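Local coordinates for protein Protease/Reverse transcriptase/ribonuclease H (Eastern chimpanzee simian foamy virus, PDB 7KSF) that probably cleaves viral polyproteins as an aspartic protease and copies viral RNA into DNA, degrading the RNA strand through its RNase H activity, at residues D368-K373 with N482-K487; L374-P379 with M434-L439; T378-L383 with I422-E427; P462-V467 with P572-S577. The protein carries 1 engineered substitution. All blocks are in the same frame, centred on the assembly; numbering follows the deposited sequence.

Contact 1: D368-K373 with N482-K487; sequences DTFKTK and NYVFSK
The backbones are 8.5 Å apart between Phe370 CA and Tyr483 CA, closing to 7.0 Å between Thr372 CA and Asn482 CA. The 368-373 segment is an irregular link. Its partner is the end of strand 477-484, an outermost strand of the five-stranded sheet in the RNase H-like domain, and the chain then runs on into a loop. Nearly all the contact made by side chains comes from one ring, that of Phe370. With CG anti to the backbone N (chi1 -167°), the phenyl group extends from the link toward the strand and presents its far edge. Here CE2 lies 3.1 Å from Asn482 O, and that carbonyl oxygen sits near the ring plane. The same edge meets Val484 in plane, with Phe370 CZ 4.0 Å from Val484 CG2, the methyl group lying beside the backbone N; the two side chains run nearly perpendicular. Tyr483 joins more loosely and obliquely, its CD1 4.5 Å from Phe370 CZ. Lys508 of helix 494-513 donates to both Phe370 O and Thr372 OG1, binding the Phe370 carbonyl and the Thr372 hydroxyl to that helix. The ring also rests on Leu481, one residue before the 482-487 segment. The contact is therefore mainly apolar between the segments themselves, resting on the edge of one aromatic ring, and the firmer polar attachment of the link comes from the lysine, outside both segments.

Contact 2: L374-P379 with M434-L439; sequences LLNITP and MVIEAL
Ile436 projects from helix 426-440 onto the backbone of Asn376, and the closest packing of this contact is found there. Its CD1 ends 3.5 Å from Asn376 CA and also lies against the side-chain amide, 3.6 Å from Asn376 ND2. CG1 of the isoleucine is anti to the carbonyl carbon (chi1 -51°), while the other branch, CG2, turns to the preceding part of the extended segment and comes within 4.0 Å of Leu374 O. One side chain thus spans Leu374 to Asn376 with its two branches. The Asn376 amide gains its polar partner elsewhere: ND2 is hydrogen-bonded to Asn433 OD1, one residue ahead of the 434-439 segment, which ties the asparagine to the same helix that packs on it. One helical turn along, the packing is looser. Leu374 and Leu439 meet only through methyl groups, CD1 to CD1 at 4.1 Å. Ile377 stays at the margin, and the exposed Glu437 has its CB directed away from the extended segment. Leu374 and Leu439 both also touch Tyr480 of strand 477-484, so the leucine end is closed by the edge of the domain sheet. The 374-379 segment also pairs with strand 574-575 and the residues just before it, through backbone bonds of Thr378 with Asp573 and of Asn376 with Tyr575, and it therefore runs between that short strand and helix 426-440.

Contact 3: T378-L383 with I422-E427; sequences TPPKDL and IEWSEE
Pro379 and Pro380 lie together over one face of the Trp424 indole, forming a two-part ridge on a flat surface. Pro379 covers the pyrrole end: its CB is 4.1 Å from the centroid of the five-membered ring and 13° off the ring normal, a CH-pi contact, and the side chains of the two residues are set roughly square to each other. Pro380 extends the cover over the benzene part, where its CD comes 4.2 Å from Trp424 CZ3. The tryptophan reaches this place because its CG is anti to the backbone N (chi1 -178°), which turns the indole toward the prolines. Further along, the roles are reversed and Ile422 supplies the bump. Its CG1 takes the place between the backbone N and the carbonyl carbon (chi1 56°) and drives CD1 against the backbone where Asp382 joins Leu383, 3.4 Å from Asp382 O. The CG2 branch leans on the leucine instead, 4.3 Å from Leu383 CD1. Asp382 itself turns away, its OD1 accepting a weak bond from the Leu383 amide. Leu386 of helix 383-392 touches Pro380, Ile422 and Trp424, bridging both parts of the contact. Tyr679 of helix 667-683 touches both Pro379 and Trp424, so part of the RNase H family region meets the contact as well. The arrangement is a proline-tryptophan CH-pi contact, made by Pro379 and extended by the apolar packing of Pro380, here joining the link that leads into helix 383-392 to the approach to helix 426-440.

Contact 4: P462-V467 with P572-S577; sequences PSAGYV and PDVYTS
Ser463 OG has two polar partners: the Val574 backbone N donates to it at 3.2 Å with an N-H...O angle of 156°, and a weak hydrogen bond joins it to Ser461 OG. The hydroxyl reaches the amide because it stands between the backbone N and the carbonyl carbon of its own residue (chi1 54°). The serine CB lies alongside Asp573, 3.7 Å from OD1. Val574 packs against Ser463 and against the strand residues Ala464 and Tyr466. Its CG2, the branch anti to the carbonyl carbon, lies 3.8 Å from Ala464 CB and 4.1 Å from Tyr466 CZ, meeting the tyrosine ring obliquely; the valine and tyrosine side chains lie roughly antiparallel. Tyr466 OH has a weak bond to Ser461 OG, so both hydroxyls near the valine share that serine. The contact lies near the N-terminal part of strand 464-471, which is flanked in its sheet by strands 454-460 and 477-484, while strand 574-575 pairs antiparallel with strand 376-377. Leu375 also touches Val574, so the valine meets both the domain sheet and the 374-379 link.

Overall arrangement
The chain enters the group at 368-373, runs straight on through 374-379 and 378-383, and returns first at 422-427, where contact 3 closes a loop. Contact 2 closes next, at 434-439; the two share Thr378 and Pro379 as well as helix 426-440. Strand 464-471 then opens contact 4 before 482-487 closes contact 1, whose loop encloses contacts 2 and 3. Contacts 1 and 4 therefore cross, meeting through neighbouring strands of one sheet. Contact 4 closes last, at 572-577, where strand 574-575 pairs with 376-377 and joins contacts 2 and 4. Together the four attach one extended link to the RNase H-like domain's sheet and helix, and to the chain approaching the RNase H region.

Contact 1: D368-K373 with N482-K487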
loop_
_atom_site.group_PDB
_atom_site.type_symbol
_atom_site.label_atom_id
_atom_site.label_comp_id
_atom_site.label_asym_id
_atom_site.label_seq_id
_atom_site.Cartn_x
_atom_site.Cartn_y
_atom_site.Cartn_z
ATOM N N ASP A 368 16.642 -1.390 6.998
ATOM C CA ASP A 368 15.711 -0.294 7.211
ATOM C C ASP A 368 16.028 0.438 8.508
ATOM O O ASP A 368 16.346 -0.178 9.529
ATOM C CB ASP A 368 14.276 -0.818 7.244
ATOM C CG ASP A 368 13.943 -1.664 6.038
ATOM O OD1 ASP A 368 12.766 -1.679 5.626
ATOM O OD2 ASP A 368 14.863 -2.313 5.502
ATOM N N THR A 369 15.941 1.764 8.460
ATOM C CA THR A 369 16.136 2.606 9.626
ATOM C C THR A 369 14.851 3.365 9.920
ATOM O O THR A 369 14.118 3.750 9.000
ATOM C CB THR A 369 17.291 3.587 9.420
ATOM O OG1 THR A 369 17.037 4.395 8.263
ATOM C CG2 THR A 369 18.595 2.831 9.225
ATOM N N PHE A 370 14.577 3.572 11.206
ATOM C CA PHE A 370 13.387 4.291 11.624
ATOM C C PHE A 370 13.668 4.972 12.954
ATOM O O PHE A 370 14.525 4.531 13.727
ATOM C CB PHE A 370 12.177 3.360 11.740
ATOM C CG PHE A 370 10.870 4.084 11.864
ATOM C CD1 PHE A 370 10.172 4.472 10.735
ATOM C CD2 PHE A 370 10.343 4.388 13.107
ATOM C CE1 PHE A 370 8.970 5.145 10.841
ATOM C CE2 PHE A 370 9.147 5.064 13.219
ATOM C CZ PHE A 370 8.456 5.442 12.085
ATOM N N LYS A 371 12.934 6.054 13.209
ATOM C CA LYS A 371 13.119 6.837 14.423
ATOM C C LYS A 371 12.801 6.005 15.660
ATOM O O LYS A 371 11.698 5.464 15.793
ATOM C CB LYS A 371 12.230 8.079 14.378
ATOM N N THR A 372 13.773 5.916 16.569
ATOM C CA THR A 372 13.567 5.197 17.821
ATOM C C THR A 372 12.591 5.937 18.728
ATOM O O THR A 372 11.600 5.364 19.193
ATOM C CB THR A 372 14.911 4.990 18.524
ATOM O OG1 THR A 372 15.620 3.906 17.905
ATOM C CG2 THR A 372 14.715 4.691 20.006
ATOM N N LYS A 373 12.846 7.223 18.963
ATOM C CA LYS A 373 12.146 7.971 20.000
ATOM C C LYS A 373 10.636 7.953 19.797
ATOM O O LYS A 373 10.134 7.933 18.670
ATOM C CB LYS A 373 12.637 9.420 20.030
ATOM C CG LYS A 373 12.421 10.167 18.723
ATOM C CD LYS A 373 12.960 11.583 18.800
ATOM C CE LYS A 373 12.823 12.291 17.465
ATOM N NZ LYS A 373 13.419 13.653 17.500
ATOM N N ASN A 482 7.982 3.610 17.993
ATOM C CA ASN A 482 6.635 4.091 17.713
ATOM C C ASN A 482 6.464 4.183 16.205
ATOM O O ASN A 482 7.153 4.975 15.551
ATOM C CB ASN A 482 6.401 5.451 18.377
ATOM C CG ASN A 482 4.938 5.833 18.431
ATOM O OD1 ASN A 482 4.158 5.481 17.548
ATOM N ND2 ASN A 482 4.556 6.562 19.472
ATOM N N TYR A 483 5.550 3.388 15.654
ATOM C CA TYR A 483 5.375 3.268 14.212
ATOM C C TYR A 483 4.239 4.160 13.721
ATOM O O TYR A 483 3.193 4.263 14.370
ATOM C CB TYR A 483 5.101 1.816 13.814
ATOM C CG TYR A 483 4.749 1.642 12.352
ATOM C CD1 TYR A 483 5.640 2.014 11.355
ATOM C CD2 TYR A 483 3.525 1.099 11.972
ATOM C CE1 TYR A 483 5.321 1.861 10.022
ATOM C CE2 TYR A 483 3.203 0.939 10.639
ATOM C CZ TYR A 483 4.102 1.322 9.668
ATOM O OH TYR A 483 3.788 1.164 8.338
ATOM N N VAL A 484 4.448 4.784 12.563
ATOM C CA VAL A 484 3.477 5.698 11.967
ATOM C C VAL A 484 2.504 4.900 11.110
ATOM O O VAL A 484 2.917 4.168 10.203
ATOM C CB VAL A 484 4.180 6.776 11.130
ATOM C CG1 VAL A 484 3.148 7.666 10.448
ATOM C CG2 VAL A 484 5.123 7.599 11.996
ATOM N N PHE A 485 1.211 5.052 11.383
ATOM C CA PHE A 485 0.181 4.364 10.618
ATOM C C PHE A 485 -0.056 5.064 9.289
ATOM O O PHE A 485 -0.213 6.290 9.241
ATOM C CB PHE A 485 -1.128 4.307 11.404
ATOM C CG PHE A 485 -1.210 3.165 12.368
ATOM C CD1 PHE A 485 -0.193 2.230 12.449
ATOM C CD2 PHE A 485 -2.316 3.016 13.186
ATOM C CE1 PHE A 485 -0.271 1.178 13.335
ATOM C CE2 PHE A 485 -2.403 1.965 14.073
ATOM C CZ PHE A 485 -1.381 1.043 14.149
ATOM N N SER A 486 -0.095 4.285 8.212
ATOM C CA SER A 486 -0.445 4.831 6.913
ATOM C C SER A 486 -1.949 5.092 6.841
ATOM O O SER A 486 -2.724 4.681 7.710
ATOM C CB SER A 486 -0.016 3.884 5.793
ATOM O OG SER A 486 -0.753 2.675 5.840
ATOM N N LYS A 487 -2.361 5.783 5.776
ATOM C CA LYS A 487 -3.772 6.118 5.617
ATOM C C LYS A 487 -4.623 4.867 5.410
ATOM O O LYS A 487 -5.812 4.866 5.748
ATOM C CB LYS A 487 -3.951 7.087 4.448
ATOM C CG LYS A 487 -3.466 6.549 3.115
ATOM C CD LYS A 487 -3.897 7.441 1.966
ATOM C CE LYS A 487 -3.558 6.806 0.629
ATOM N NZ LYS A 487 -4.072 7.611 -0.510
#

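Contact 2: L374-P379 with M434-L439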
loop_
_atom_site.group_PDB
_atom_site.type_symbol
_atom_site.label_atom_id
_atom_site.label_comp_id
_atom_site.label_asym_id
_atom_site.label_seq_id
_atom_site.Cartn_x
_atom_site.Cartn_y
_atom_site.Cartn_z
ATOM N N LEU A 374 9.912 7.949 20.912
ATOM C CA LEU A 374 8.471 8.100 20.867
ATOM C C LEU A 374 8.109 9.507 20.409
ATOM O O LEU A 374 8.912 10.442 20.478
ATOM C CB LEU A 374 7.855 7.825 22.236
ATOM C CG LEU A 374 8.194 6.465 22.841
ATOM C CD1 LEU A 374 7.608 6.359 24.233
ATOM C CD2 LEU A 374 7.679 5.347 21.949
ATOM N N LEU A 375 6.879 9.653 19.940
ATOM C CA LEU A 375 6.392 10.922 19.434
ATOM C C LEU A 375 5.420 11.539 20.433
ATOM O O LEU A 375 4.939 10.882 21.360
ATOM C CB LEU A 375 5.729 10.740 18.064
ATOM C CG LEU A 375 6.591 10.038 17.007
ATOM C CD1 LEU A 375 5.844 9.905 15.685
ATOM C CD2 LEU A 375 7.917 10.762 16.810
ATOM N N ASN A 376 5.149 12.825 20.234
ATOM C CA ASN A 376 4.272 13.551 21.134
ATOM C C ASN A 376 2.825 13.097 20.954
ATOM O O ASN A 376 2.458 12.455 19.965
ATOM C CB ASN A 376 4.403 15.055 20.901
ATOM C CG ASN A 376 5.802 15.562 21.181
ATOM O OD1 ASN A 376 6.682 15.503 20.321
ATOM N ND2 ASN A 376 6.022 16.058 22.393
ATOM N N ILE A 377 1.997 13.432 21.940
ATOM C CA ILE A 377 0.596 13.042 21.967
ATOM C C ILE A 377 -0.251 14.296 22.095
ATOM O O ILE A 377 0.062 15.189 22.891
ATOM C CB ILE A 377 0.299 12.061 23.121
ATOM C CG1 ILE A 377 1.171 10.810 22.990
ATOM C CG2 ILE A 377 -1.174 11.691 23.148
ATOM C CD1 ILE A 377 0.886 9.766 24.042
ATOM N N THR A 378 -1.318 14.367 21.306
ATOM C CA THR A 378 -2.227 15.494 21.397
ATOM C C THR A 378 -2.952 15.466 22.748
ATOM O O THR A 378 -3.138 14.398 23.338
ATOM C CB THR A 378 -3.230 15.470 20.244
ATOM O OG1 THR A 378 -3.901 16.734 20.152
ATOM C CG2 THR A 378 -4.264 14.375 20.438
ATOM N N PRO A 379 -3.322 16.628 23.277
ATOM C CA PRO A 379 -4.040 16.672 24.555
ATOM C C PRO A 379 -5.334 15.887 24.487
ATOM O O PRO A 379 -6.070 15.967 23.492
ATOM C CB PRO A 379 -4.309 18.170 24.754
ATOM C CG PRO A 379 -3.202 18.841 24.019
ATOM C CD PRO A 379 -2.915 17.971 22.827
ATOM N N MET A 434 7.725 17.274 28.217
ATOM C CA MET A 434 8.927 17.009 29.006
ATOM C C MET A 434 9.021 15.537 29.387
ATOM O O MET A 434 10.107 14.950 29.359
ATOM C CB MET A 434 8.940 17.888 30.255
ATOM C CG MET A 434 8.955 19.376 29.981
ATOM S SD MET A 434 8.532 20.321 31.453
ATOM C CE MET A 434 8.619 21.987 30.810
ATOM N N VAL A 435 7.889 14.932 29.755
ATOM C CA VAL A 435 7.863 13.512 30.102
ATOM C C VAL A 435 8.426 12.682 28.958
ATOM O O VAL A 435 9.166 11.713 29.178
ATOM C CB VAL A 435 6.430 13.075 30.458
ATOM C CG1 VAL A 435 6.401 11.607 30.839
ATOM C CG2 VAL A 435 5.864 13.930 31.579
ATOM N N ILE A 436 8.089 13.048 27.724
ATOM C CA ILE A 436 8.587 12.318 26.568
ATOM C C ILE A 436 10.085 12.542 26.404
ATOM O O ILE A 436 10.846 11.595 26.174
ATOM C CB ILE A 436 7.812 12.738 25.307
ATOM C CG1 ILE A 436 6.307 12.632 25.564
ATOM C CG2 ILE A 436 8.218 11.876 24.122
ATOM C CD1 ILE A 436 5.459 13.196 24.457
ATOM N N GLU A 437 10.533 13.795 26.532
ATOM C CA GLU A 437 11.947 14.101 26.351
ATOM C C GLU A 437 12.810 13.350 27.356
ATOM O O GLU A 437 13.955 12.998 27.049
ATOM C CB GLU A 437 12.177 15.606 26.463
ATOM C CG GLU A 437 13.605 16.029 26.184
ATOM C CD GLU A 437 13.805 17.518 26.348
ATOM O OE1 GLU A 437 12.801 18.233 26.556
ATOM O OE2 GLU A 437 14.964 17.976 26.271
ATOM N N ALA A 438 12.281 13.097 28.555
ATOM C CA ALA A 438 12.985 12.241 29.504
ATOM C C ALA A 438 13.161 10.836 28.942
ATOM O O ALA A 438 14.220 10.222 29.106
ATOM C CB ALA A 438 12.227 12.198 30.832
ATOM N N LEU A 439 12.130 10.310 28.277
ATOM C CA LEU A 439 12.249 8.992 27.666
ATOM C C LEU A 439 13.174 9.018 26.457
ATOM O O LEU A 439 13.817 8.009 26.145
ATOM C CB LEU A 439 10.871 8.468 27.272
ATOM C CG LEU A 439 9.885 8.258 28.425
ATOM C CD1 LEU A 439 8.481 8.013 27.896
ATOM C CD2 LEU A 439 10.329 7.104 29.311
#

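Contact 3: T378-L383 with I422-E427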
loop_
_atom_site.group_PDB
_atom_site.type_symbol
_atom_site.label_atom_id
_atom_site.label_comp_id
_atom_site.label_asym_id
_atom_site.label_seq_id
_atom_site.Cartn_x
_atom_site.Cartn_y
_atom_site.Cartn_z
ATOM N N THR A 378 -1.318 14.367 21.306
ATOM C CA THR A 378 -2.227 15.494 21.397
ATOM C C THR A 378 -2.952 15.466 22.748
ATOM O O THR A 378 -3.138 14.398 23.338
ATOM C CB THR A 378 -3.230 15.470 20.244
ATOM O OG1 THR A 378 -3.901 16.734 20.152
ATOM C CG2 THR A 378 -4.264 14.375 20.438
ATOM N N PRO A 379 -3.322 16.628 23.277
ATOM C CA PRO A 379 -4.040 16.672 24.555
ATOM C C PRO A 379 -5.334 15.887 24.487
ATOM O O PRO A 379 -6.070 15.967 23.492
ATOM C CB PRO A 379 -4.309 18.170 24.754
ATOM C CG PRO A 379 -3.202 18.841 24.019
ATOM C CD PRO A 379 -2.915 17.971 22.827
ATOM N N PRO A 380 -5.645 15.108 25.520
ATOM C CA PRO A 380 -6.893 14.341 25.511
ATOM C C PRO A 380 -8.102 15.246 25.661
ATOM O O PRO A 380 -8.062 16.274 26.342
ATOM C CB PRO A 380 -6.741 13.407 26.716
ATOM C CG PRO A 380 -5.824 14.136 27.634
ATOM C CD PRO A 380 -4.864 14.882 26.747
ATOM N N LYS A 381 -9.192 14.850 25.008
ATOM C CA LYS A 381 -10.433 15.606 25.064
ATOM C C LYS A 381 -11.329 15.199 26.223
ATOM O O LYS A 381 -12.213 15.971 26.605
ATOM C CB LYS A 381 -11.219 15.445 23.759
ATOM C CG LYS A 381 -11.847 14.071 23.589
ATOM C CD LYS A 381 -12.888 14.070 22.484
ATOM C CE LYS A 381 -13.685 12.775 22.485
ATOM N NZ LYS A 381 -14.367 12.545 23.789
ATOM N N ASP A 382 -11.124 14.013 26.792
ATOM C CA ASP A 382 -12.035 13.463 27.780
ATOM C C ASP A 382 -11.226 12.833 28.907
ATOM O O ASP A 382 -10.005 12.689 28.824
ATOM C CB ASP A 382 -12.987 12.440 27.141
ATOM C CG ASP A 382 -14.160 12.090 28.034
ATOM O OD1 ASP A 382 -14.556 12.937 28.862
ATOM O OD2 ASP A 382 -14.690 10.966 27.908
ATOM N N LEU A 383 -11.935 12.466 29.976
ATOM C CA LEU A 383 -11.298 11.774 31.091
ATOM C C LEU A 383 -10.833 10.380 30.690
ATOM O O LEU A 383 -9.741 9.951 31.080
ATOM C CB LEU A 383 -12.267 11.694 32.271
ATOM C CG LEU A 383 -11.812 10.906 33.499
ATOM C CD1 LEU A 383 -10.627 11.586 34.165
ATOM C CD2 LEU A 383 -12.965 10.745 34.475
ATOM N N ILE A 422 -12.680 17.828 32.200
ATOM C CA ILE A 422 -11.337 18.162 32.653
ATOM C C ILE A 422 -10.823 19.354 31.859
ATOM O O ILE A 422 -11.011 19.429 30.640
ATOM C CB ILE A 422 -10.379 16.955 32.531
ATOM C CG1 ILE A 422 -10.349 16.425 31.097
ATOM C CG2 ILE A 422 -10.800 15.856 33.489
ATOM C CD1 ILE A 422 -9.380 15.282 30.896
ATOM N N GLU A 423 -10.190 20.291 32.559
ATOM C CA GLU A 423 -9.580 21.463 31.945
ATOM C C GLU A 423 -8.080 21.238 31.828
ATOM O O GLU A 423 -7.420 20.887 32.814
ATOM C CB GLU A 423 -9.873 22.722 32.764
ATOM C CG GLU A 423 -9.225 23.987 32.227
ATOM C CD GLU A 423 -9.559 25.210 33.059
ATOM O OE1 GLU A 423 -10.400 25.098 33.976
ATOM O OE2 GLU A 423 -8.977 26.285 32.799
ATOM N N TRP A 424 -7.539 21.441 30.630
ATOM C CA TRP A 424 -6.141 21.167 30.329
ATOM C C TRP A 424 -5.419 22.485 30.073
ATOM O O TRP A 424 -5.822 23.256 29.195
ATOM C CB TRP A 424 -6.019 20.244 29.117
ATOM C CG TRP A 424 -4.608 19.882 28.764
ATOM C CD1 TRP A 424 -3.749 20.588 27.973
ATOM C CD2 TRP A 424 -3.891 18.718 29.190
ATOM N NE1 TRP A 424 -2.543 19.938 27.884
ATOM C CE2 TRP A 424 -2.604 18.786 28.624
ATOM C CE3 TRP A 424 -4.215 17.625 30.000
ATOM C CZ2 TRP A 424 -1.642 17.805 28.837
ATOM C CZ3 TRP A 424 -3.259 16.652 30.214
ATOM C CH2 TRP A 424 -1.989 16.747 29.635
ATOM N N SER A 425 -4.359 22.739 30.836
ATOM C CA SER A 425 -3.569 23.950 30.679
ATOM C C SER A 425 -2.467 23.738 29.647
ATOM O O SER A 425 -1.948 22.629 29.481
ATOM C CB SER A 425 -2.955 24.374 32.013
ATOM O OG SER A 425 -3.957 24.546 33.002
ATOM N N GLU A 426 -2.110 24.823 28.951
ATOM C CA GLU A 426 -1.086 24.737 27.913
ATOM C C GLU A 426 0.263 24.321 28.483
ATOM O O GLU A 426 1.055 23.675 27.789
ATOM C CB GLU A 426 -0.960 26.076 27.183
ATOM C CG GLU A 426 -2.225 26.524 26.472
ATOM C CD GLU A 426 -2.045 27.841 25.740
ATOM O OE1 GLU A 426 -0.915 28.374 25.744
ATOM O OE2 GLU A 426 -3.033 28.338 25.159
ATOM N N GLU A 427 0.542 24.682 29.737
ATOM C CA GLU A 427 1.791 24.257 30.358
ATOM C C GLU A 427 1.803 22.752 30.592
ATOM O O GLU A 427 2.856 22.115 30.480
ATOM C CB GLU A 427 2.012 25.014 31.668
ATOM C CG GLU A 427 1.997 26.528 31.521
ATOM C CD GLU A 427 3.145 27.056 30.674
ATOM O OE1 GLU A 427 4.180 26.364 30.570
ATOM O OE2 GLU A 427 3.007 28.163 30.113
#

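Contact 4: P462-V467 with P572-S577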
loop_
_atom_site.group_PDB
_atom_site.type_symbol
_atom_site.label_atom_id
_atom_site.label_comp_id
_atom_site.label_asym_id
_atom_site.label_seq_id
_atom_site.Cartn_x
_atom_site.Cartn_y
_atom_site.Cartn_z
ATOM N N PRO A 462 -5.520 3.917 18.246
ATOM C CA PRO A 462 -6.195 4.110 16.947
ATOM C C PRO A 462 -5.351 4.848 15.924
ATOM O O PRO A 462 -5.593 4.692 14.719
ATOM C CB PRO A 462 -7.446 4.918 17.322
ATOM C CG PRO A 462 -7.704 4.569 18.731
ATOM C CD PRO A 462 -6.356 4.381 19.364
ATOM N N SER A 463 -4.362 5.632 16.352
ATOM C CA SER A 463 -3.549 6.422 15.435
ATOM C C SER A 463 -2.190 5.806 15.136
ATOM O O SER A 463 -1.664 6.010 14.036
ATOM C CB SER A 463 -3.343 7.834 16.001
ATOM O OG SER A 463 -2.807 7.782 17.313
ATOM N N ALA A 464 -1.612 5.057 16.074
ATOM C CA ALA A 464 -0.283 4.494 15.883
ATOM C C ALA A 464 -0.076 3.373 16.890
ATOM O O ALA A 464 -0.892 3.155 17.790
ATOM C CB ALA A 464 0.804 5.563 16.026
ATOM N N GLY A 465 1.037 2.662 16.726
ATOM C CA GLY A 465 1.409 1.592 17.623
ATOM C C GLY A 465 2.545 1.992 18.546
ATOM O O GLY A 465 3.277 2.942 18.286
ATOM N N TYR A 466 2.683 1.247 19.642
ATOM C CA TYR A 466 3.735 1.474 20.627
ATOM C C TYR A 466 4.462 0.159 20.874
ATOM O O TYR A 466 3.844 -0.829 21.284
ATOM C CB TYR A 466 3.162 2.029 21.933
ATOM C CG TYR A 466 2.285 3.251 21.748
ATOM C CD1 TYR A 466 2.836 4.485 21.424
ATOM C CD2 TYR A 466 0.908 3.171 21.901
ATOM C CE1 TYR A 466 2.042 5.602 21.253
ATOM C CE2 TYR A 466 0.104 4.284 21.731
ATOM C CZ TYR A 466 0.677 5.497 21.407
ATOM O OH TYR A 466 -0.121 6.608 21.238
ATOM N N VAL A 467 5.769 0.156 20.629
ATOM C CA VAL A 467 6.589 -1.046 20.727
ATOM C C VAL A 467 7.732 -0.773 21.693
ATOM O O VAL A 467 8.412 0.252 21.583
ATOM C CB VAL A 467 7.128 -1.483 19.353
ATOM C CG1 VAL A 467 8.236 -2.509 19.510
ATOM C CG2 VAL A 467 5.996 -2.033 18.502
ATOM N N PRO A 572 -5.230 9.286 22.797
ATOM C CA PRO A 572 -5.417 10.353 21.807
ATOM C C PRO A 572 -4.489 10.204 20.613
ATOM O O PRO A 572 -3.654 9.295 20.564
ATOM C CB PRO A 572 -5.113 11.629 22.603
ATOM C CG PRO A 572 -5.301 11.243 24.035
ATOM C CD PRO A 572 -4.867 9.816 24.122
ATOM N N ASP A 573 -4.631 11.100 19.642
ATOM C CA ASP A 573 -3.841 11.019 18.423
ATOM C C ASP A 573 -2.385 11.367 18.696
ATOM O O ASP A 573 -2.079 12.328 19.407
ATOM C CB ASP A 573 -4.406 11.954 17.357
ATOM C CG ASP A 573 -5.755 11.503 16.846
ATOM O OD1 ASP A 573 -5.978 10.277 16.757
ATOM O OD2 ASP A 573 -6.590 12.376 16.533
ATOM N N VAL A 574 -1.483 10.573 18.120
ATOM C CA VAL A 574 -0.059 10.855 18.214
ATOM C C VAL A 574 0.256 12.112 17.415
ATOM O O VAL A 574 -0.182 12.266 16.269
ATOM C CB VAL A 574 0.754 9.649 17.718
ATOM C CG1 VAL A 574 2.240 9.906 17.865
ATOM C CG2 VAL A 574 0.349 8.396 18.480
ATOM N N TYR A 575 1.024 13.015 18.035
ATOM C CA TYR A 575 1.397 14.308 17.405
ATOM C C TYR A 575 2.535 14.103 16.398
ATOM O O TYR A 575 3.678 13.834 16.818
ATOM C CB TYR A 575 1.786 15.332 18.474
ATOM N N THR A 576 2.219 14.232 15.104
ATOM C CA THR A 576 3.224 14.100 14.015
ATOM C C THR A 576 3.564 15.509 13.512
ATOM O O THR A 576 2.620 16.261 13.205
ATOM C CB THR A 576 2.705 13.202 12.885
ATOM O OG1 THR A 576 3.812 12.851 12.053
ATOM C CG2 THR A 576 1.628 13.864 12.055
ATOM N N SER A 577 4.856 15.844 13.427
ATOM C CA SER A 577 5.251 17.183 12.992
ATOM C C SER A 577 5.884 17.091 11.613
ATOM O O SER A 577 6.949 16.486 11.452
ATOM C CB SER A 577 6.218 17.818 13.991
ATOM O OG SER A 577 7.370 17.015 14.174
#